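Side-chain contacts in NADPH-dependent aldehyde reductase YqhD (Escherichia coli, PDB 4QGS), which reduces a broad range of short-chain aldehydes to alcohols with NADPH, using one zinc ion per subunit: residues A[276-281]-A[290-295]; A[349-352]-A[356-359]; A[207-212]-A[261-266]. One frame throughout, in Å; residues are numbered along the deposited sequence.

Contact 1. Residues A[276-281]-A[290-295]; sequences ATHMLG and LDHAQT. With ZN (zinc ion), chain B.
Gly-281 and Thr-295 bring the two backbones together, with CA of Gly-281 4.6 Å from CA of Thr-295. Segment 276-281 is the first part of helix 276-288. Segment 290-295 leads through a short loop into helix 292-306, with Asp-291 at its N-cap position. At the close point the side chain of Thr-295 lies against bare glycine backbone. Thr-295 CB is 3.2 Å from Gly-281 O, and Thr-295 OG1 is 3.4 Å from Gly-281 CA. A beta carbon on Gly-281 would collide with that hydroxyl. The hydroxyl is held by its own helix: Thr-295 OG1 donates to His-292 O at 2.7 Å. A chi1 of 72° sets OG1 between the backbone N and the carbonyl carbon, within range of this carbonyl.

The helical hairpin belongs to the C-terminal domain of the iron-containing alcohol dehydrogenases, and it supplies two histidines of the catalytic zinc site. His-278 NE2 and His-292 NE2 each bind zinc at 2.1 Å. CG of His-292 is anti to the backbone N (chi1 178°), which carries the imidazole across to the metal. The two rings are oblique, with planes at 59°, and His-278 CD2 lies in plane at the edge of the His-292 ring, 3.2 Å from His-292 CE1. Asp-205, His-209 and two waters complete the six ligands. Glu-212 accepts a hydrogen bond from His-278 ND1 and so fixes the rotation of that ring.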
# COMPACT_ATOMS: atom_id res chain seq x y z
N ALA A 276 10.24 9.80 0.28
CA ALA A 276 10.33 10.87 -0.72
C ALA A 276 9.97 10.36 -2.11
O ALA A 276 9.38 11.09 -2.91
CB ALA A 276 11.71 11.49 -0.73
N THR A 277 10.33 9.11 -2.40
CA THR A 277 9.96 8.51 -3.69
C THR A 277 8.44 8.46 -3.84
O THR A 277 7.89 8.84 -4.89
CB THR A 277 10.56 7.09 -3.85
OG1 THR A 277 11.99 7.20 -3.97
CG2 THR A 277 9.99 6.38 -5.10
N HIS A 278 7.74 8.05 -2.78
CA HIS A 278 6.29 8.10 -2.76
C HIS A 278 5.73 9.52 -2.93
O HIS A 278 4.81 9.72 -3.71
CB HIS A 278 5.73 7.46 -1.47
CG HIS A 278 5.37 6.01 -1.62
ND1 HIS A 278 6.32 5.01 -1.71
CD2 HIS A 278 4.17 5.39 -1.76
CE1 HIS A 278 5.72 3.84 -1.89
NE2 HIS A 278 4.41 4.05 -1.91
N MET A 279 6.29 10.50 -2.21
CA MET A 279 5.76 11.86 -2.28
C MET A 279 5.93 12.46 -3.68
O MET A 279 5.01 13.09 -4.21
CB MET A 279 6.41 12.75 -1.23
CG MET A 279 6.11 12.30 0.21
SD MET A 279 4.35 12.19 0.58
CE MET A 279 4.09 10.43 0.47
N LEU A 280 7.10 12.24 -4.28
CA LEU A 280 7.36 12.72 -5.65
C LEU A 280 6.49 11.98 -6.65
O LEU A 280 5.93 12.57 -7.58
CB LEU A 280 8.84 12.55 -6.02
CG LEU A 280 9.86 13.48 -5.34
CD1 LEU A 280 11.24 13.29 -5.95
CD2 LEU A 280 9.42 14.91 -5.46
N GLY A 281 6.39 10.67 -6.46
CA GLY A 281 5.56 9.85 -7.33
C GLY A 281 4.10 10.26 -7.31
O GLY A 281 3.43 10.23 -8.36
N LEU A 290 -0.66 8.47 -14.07
CA LEU A 290 0.13 7.25 -14.09
C LEU A 290 -0.25 6.36 -12.91
O LEU A 290 -0.65 6.86 -11.88
CB LEU A 290 1.63 7.57 -14.03
CG LEU A 290 2.24 8.45 -15.14
CD1 LEU A 290 3.76 8.43 -15.02
CD2 LEU A 290 1.83 8.02 -16.53
N ASP A 291 -0.16 5.04 -13.09
CA ASP A 291 -0.38 4.10 -11.98
C ASP A 291 0.57 4.44 -10.84
O ASP A 291 1.71 4.84 -11.09
CB ASP A 291 -0.14 2.64 -12.38
CG ASP A 291 -1.13 2.13 -13.40
OD1 ASP A 291 -2.16 2.80 -13.63
OD2 ASP A 291 -0.89 1.03 -13.96
N HIS A 292 0.11 4.26 -9.60
CA HIS A 292 0.98 4.46 -8.42
C HIS A 292 2.36 3.84 -8.61
O HIS A 292 3.39 4.52 -8.48
CB HIS A 292 0.30 3.87 -7.17
CG HIS A 292 1.11 3.97 -5.91
ND1 HIS A 292 1.64 5.15 -5.45
CD2 HIS A 292 1.45 3.02 -5.01
CE1 HIS A 292 2.29 4.93 -4.32
NE2 HIS A 292 2.19 3.64 -4.03
N ALA A 293 2.39 2.55 -8.94
CA ALA A 293 3.67 1.84 -9.03
C ALA A 293 4.54 2.34 -10.17
O ALA A 293 5.77 2.30 -10.07
CB ALA A 293 3.43 0.34 -9.18
N GLN A 294 3.92 2.79 -11.27
CA GLN A 294 4.70 3.36 -12.37
C GLN A 294 5.45 4.60 -11.91
O GLN A 294 6.62 4.79 -12.25
CB GLN A 294 3.79 3.70 -13.57
CG GLN A 294 3.16 2.49 -14.21
CD GLN A 294 2.06 2.85 -15.21
OE1 GLN A 294 1.51 3.96 -15.18
NE2 GLN A 294 1.72 1.90 -16.08
N THR A 295 4.80 5.42 -11.10
CA THR A 295 5.47 6.64 -10.64
C THR A 295 6.65 6.30 -9.73
O THR A 295 7.66 7.01 -9.72
CB THR A 295 4.51 7.59 -9.90
OG1 THR A 295 4.18 7.05 -8.61
CG2 THR A 295 3.23 7.82 -10.74
ZN ZN B . 2.81 2.66 -2.28
O HOH W 1 1.54 3.84 -1.10
O HOH W 2 0.98 1.53 -2.07

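Contact 2. Residues A[349-352]-A[356-359]; sequences GVPT and DYGL
Tyr-357 reaches across to Pro-351 from the far end of a tight loop. Its CB and CG lie beside Leu-290 rather than near segment 349-352. CG sits anti to the carbonyl carbon and beside the backbone N (chi1 -59°), and this sends the ring back toward the proline. The two ring edges then meet different neighbours. CD1 touches Leu-290 and CE1 faces Gln-294. On the other edge CE2 is 3.9 Å from Pro-351 CB and 3.4 Å from Pro-351 O. At the tip, OH donates a hydrogen bond of 2.7 Å to Pro-351 O. That oxygen lies in the plane of the ring, at its edge. Seen from the acceptor, the hydroxyl makes a C=O...donor angle of 123° and is tilted 25° from the carbonyl plane. OH also touches Pro-351 CD at 3.3 Å, with Val-350 CG1 farther off at 4.0 Å. Replacing Tyr-357 with a phenylalanine would probably leave Pro-351 O without this donor and the ring less firmly tied to the loop.

Asp-356 adds a second touch, its CB 3.5 Å from Pro-351 CB. Its OD2 accepts a hydrogen bond from His-353 N, inside the same turn.

The loop joins helix 330-347 to helix 364-373 in the C-terminal domain. Gly-349 ends the first of these in a Schellman motif. Val-350 packs between helix 196-211 and helix 292-306, and Tyr-357 lies on Gln-294 and Ile-298 of helix 292-306.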
# COMPACT_ATOMS: atom_id res chain seq x y z
N GLY A 349 7.70 -5.23 -16.66
CA GLY A 349 6.81 -4.50 -17.56
C GLY A 349 6.46 -3.11 -17.06
O GLY A 349 5.48 -2.52 -17.51
N VAL A 350 7.26 -2.58 -16.14
CA VAL A 350 7.03 -1.25 -15.57
C VAL A 350 8.19 -0.31 -15.90
O VAL A 350 9.20 -0.29 -15.20
CB VAL A 350 6.87 -1.29 -14.02
CG1 VAL A 350 6.36 0.06 -13.52
CG2 VAL A 350 5.91 -2.42 -13.60
N PRO A 351 8.05 0.47 -16.98
CA PRO A 351 9.10 1.37 -17.46
C PRO A 351 9.53 2.43 -16.45
O PRO A 351 8.72 2.86 -15.63
CB PRO A 351 8.46 2.04 -18.69
CG PRO A 351 7.44 1.07 -19.15
CD PRO A 351 6.90 0.43 -17.90
N THR A 352 10.77 2.87 -16.54
CA THR A 352 11.33 3.72 -15.49
C THR A 352 11.75 5.13 -15.90
O THR A 352 12.41 5.82 -15.15
CB THR A 352 12.55 3.04 -14.84
OG1 THR A 352 13.57 2.87 -15.83
CG2 THR A 352 12.16 1.67 -14.26
N ASP A 356 9.08 7.16 -21.43
CA ASP A 356 8.38 5.90 -21.73
C ASP A 356 6.86 6.06 -21.66
O ASP A 356 6.13 5.24 -22.21
CB ASP A 356 8.79 4.80 -20.75
CG ASP A 356 10.26 4.46 -20.84
OD1 ASP A 356 10.79 4.38 -21.97
OD2 ASP A 356 10.88 4.26 -19.78
N TYR A 357 6.41 7.10 -20.96
CA TYR A 357 4.98 7.37 -20.77
C TYR A 357 4.51 8.58 -21.57
O TYR A 357 3.40 9.07 -21.37
CB TYR A 357 4.67 7.56 -19.29
CG TYR A 357 5.04 6.36 -18.45
CD1 TYR A 357 4.11 5.36 -18.17
CD2 TYR A 357 6.32 6.22 -17.92
CE1 TYR A 357 4.44 4.25 -17.39
CE2 TYR A 357 6.67 5.12 -17.15
CZ TYR A 357 5.72 4.14 -16.88
OH TYR A 357 6.06 3.04 -16.11
N GLY A 358 5.36 9.05 -22.47
CA GLY A 358 5.03 10.18 -23.32
C GLY A 358 5.18 11.55 -22.67
O GLY A 358 4.68 12.55 -23.18
N LEU A 359 5.88 11.60 -21.54
CA LEU A 359 6.07 12.83 -20.79
C LEU A 359 7.49 13.32 -21.03
O LEU A 359 8.44 12.59 -20.74
CB LEU A 359 5.83 12.58 -19.29
CG LEU A 359 4.43 12.06 -18.97
CD1 LEU A 359 4.34 11.57 -17.54
CD2 LEU A 359 3.39 13.16 -19.23

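Contact 3. Residues A[207-212]-A[261-266]; sequences FVHTVE and QAENGL. Unlike the reference sequence in segment 261-266: Glu-263 (reference Leu). With ZN (zinc ion), chain B.
His-209 takes part through its imidazole, which meets Glu-263 on one face and zinc at NE2. The metal bond, from His-209 NE2 to zinc, is 2.1 Å long. Water 1, another zinc ligand, lies in the ring plane at its edge.

The polar contact is a carboxylate over a ring. Glu-263 bends at chi2 (85°) and brings OE1 over the His-209 face, 3.2 Å from His-209 CG and nearer the rim than the centre. The carboxylate and ring planes are 80° apart. Position 263 is a leucine in the reference sequence, so the carboxylate is a feature of the deposited chain that the reference lacks.

The remaining touches are van der Waals contacts between helix 196-211 and the end of helix 249-262. Ala-262 CB rests on Thr-210 OG1 at 3.2 Å, while that hydroxyl is hydrogen-bonded to Ala-206 O in its own helix. His-209 CB lies 3.7 Å from Ala-262 O. Both helices belong to the all-helical C-terminal domain.

A zinc-bound imidazole is electron-poor, so a carboxylate oxygen over its face would probably be favourable; the leucine of the reference sequence would bring no such charge to the ring.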
# COMPACT_ATOMS: atom_id res chain seq x y z
N PHE A 207 8.01 -3.67 -3.27
CA PHE A 207 9.46 -3.53 -3.31
C PHE A 207 9.84 -2.14 -2.82
O PHE A 207 10.74 -1.97 -1.97
CB PHE A 207 9.97 -3.78 -4.74
CG PHE A 207 11.48 -3.90 -4.86
CD1 PHE A 207 12.08 -5.15 -4.96
CD2 PHE A 207 12.28 -2.76 -4.89
CE1 PHE A 207 13.46 -5.27 -5.11
CE2 PHE A 207 13.67 -2.88 -5.03
CZ PHE A 207 14.25 -4.13 -5.14
N VAL A 208 9.13 -1.14 -3.32
CA VAL A 208 9.46 0.24 -2.97
C VAL A 208 9.06 0.56 -1.54
O VAL A 208 9.83 1.22 -0.84
CB VAL A 208 8.80 1.23 -3.96
CG1 VAL A 208 9.06 2.66 -3.50
CG2 VAL A 208 9.37 0.99 -5.35
N HIS A 209 7.91 0.07 -1.07
CA HIS A 209 7.56 0.28 0.35
C HIS A 209 8.68 -0.26 1.24
O HIS A 209 9.00 0.35 2.27
CB HIS A 209 6.23 -0.37 0.71
CG HIS A 209 5.04 0.47 0.36
ND1 HIS A 209 4.21 1.02 1.32
CD2 HIS A 209 4.56 0.89 -0.84
CE1 HIS A 209 3.26 1.72 0.72
NE2 HIS A 209 3.45 1.66 -0.58
N THR A 210 9.27 -1.38 0.84
CA THR A 210 10.36 -1.97 1.62
C THR A 210 11.60 -1.06 1.60
O THR A 210 12.15 -0.75 2.66
CB THR A 210 10.73 -3.36 1.10
OG1 THR A 210 9.55 -4.18 1.11
CG2 THR A 210 11.83 -4.00 2.00
N VAL A 211 12.03 -0.61 0.42
CA VAL A 211 13.27 0.19 0.40
C VAL A 211 13.08 1.60 0.95
O VAL A 211 14.05 2.27 1.30
CB VAL A 211 13.89 0.28 -1.02
CG1 VAL A 211 14.26 -1.11 -1.55
CG2 VAL A 211 12.95 1.01 -1.98
N GLU A 212 11.83 2.07 1.04
CA GLU A 212 11.54 3.36 1.68
C GLU A 212 11.92 3.32 3.16
O GLU A 212 12.12 4.36 3.78
CB GLU A 212 10.07 3.73 1.57
CG GLU A 212 9.59 4.04 0.14
CD GLU A 212 9.83 5.48 -0.30
OE1 GLU A 212 10.86 6.10 0.08
OE2 GLU A 212 8.97 6.01 -1.04
N GLN A 261 4.13 -8.28 4.23
CA GLN A 261 5.15 -7.81 5.17
C GLN A 261 5.71 -6.45 4.76
O GLN A 261 6.00 -5.61 5.61
CB GLN A 261 6.27 -8.85 5.29
CG GLN A 261 5.78 -10.16 5.88
CD GLN A 261 5.23 -9.96 7.29
OE1 GLN A 261 5.86 -9.33 8.12
NE2 GLN A 261 4.04 -10.47 7.55
N ALA A 262 5.82 -6.20 3.45
CA ALA A 262 6.31 -4.90 2.97
C ALA A 262 5.40 -3.76 3.42
O ALA A 262 5.85 -2.64 3.66
CB ALA A 262 6.45 -4.92 1.45
N GLU A 263 4.11 -4.05 3.57
CA GLU A 263 3.13 -3.05 4.01
C GLU A 263 2.79 -3.05 5.52
O GLU A 263 1.87 -2.37 5.92
CB GLU A 263 1.84 -3.28 3.22
CG GLU A 263 1.62 -2.37 2.05
CD GLU A 263 2.29 -2.88 0.79
OE1 GLU A 263 3.09 -2.12 0.19
OE2 GLU A 263 2.02 -4.03 0.40
N ASN A 264 3.54 -3.77 6.35
CA ASN A 264 2.99 -4.27 7.62
C ASN A 264 3.48 -3.65 8.97
O ASN A 264 2.68 -3.49 9.89
CB ASN A 264 3.20 -5.78 7.64
CG ASN A 264 2.47 -6.49 8.78
OD1 ASN A 264 2.49 -6.04 9.91
ND2 ASN A 264 1.79 -7.57 8.46
N GLY A 265 4.75 -3.30 9.12
CA GLY A 265 5.19 -2.60 10.33
C GLY A 265 6.48 -3.03 11.03
O GLY A 265 7.22 -2.18 11.56
N LEU A 266 6.75 -4.33 11.04
CA LEU A 266 7.98 -4.84 11.64
C LEU A 266 9.23 -4.23 10.98
O LEU A 266 10.15 -3.81 11.68
CB LEU A 266 8.01 -6.37 11.53
CG LEU A 266 8.93 -7.21 12.41
CD1 LEU A 266 8.93 -6.72 13.85
CD2 LEU A 266 8.47 -8.67 12.35
ZN ZN B . 2.81 2.66 -2.28
O HOH W 1 1.54 3.84 -1.10
O HOH W 2 0.98 1.53 -2.07

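In the fold
Contacts 1 and 3 meet at the zinc. His-278 NE2 and His-209 NE2 lie 2.9 Å apart on the metal, and Glu-212 OE2 joins the two contacts again at 2.9 Å from His-278 ND1. Their centres are 15 Å apart, and both include the two zinc-bound waters. Contact 2 lies farther from the metal. Its Val-350 side chain is about 12 Å from the zinc and about 9 Å from the side chain of Asp-205. It reaches contact 1 by packing, with Tyr-357 OH 3.5 Å from Gln-294 CB. Contacts 2 and 3 do not touch; their nearest atoms are about 9 Å apart. All three belong to the C-terminal family region.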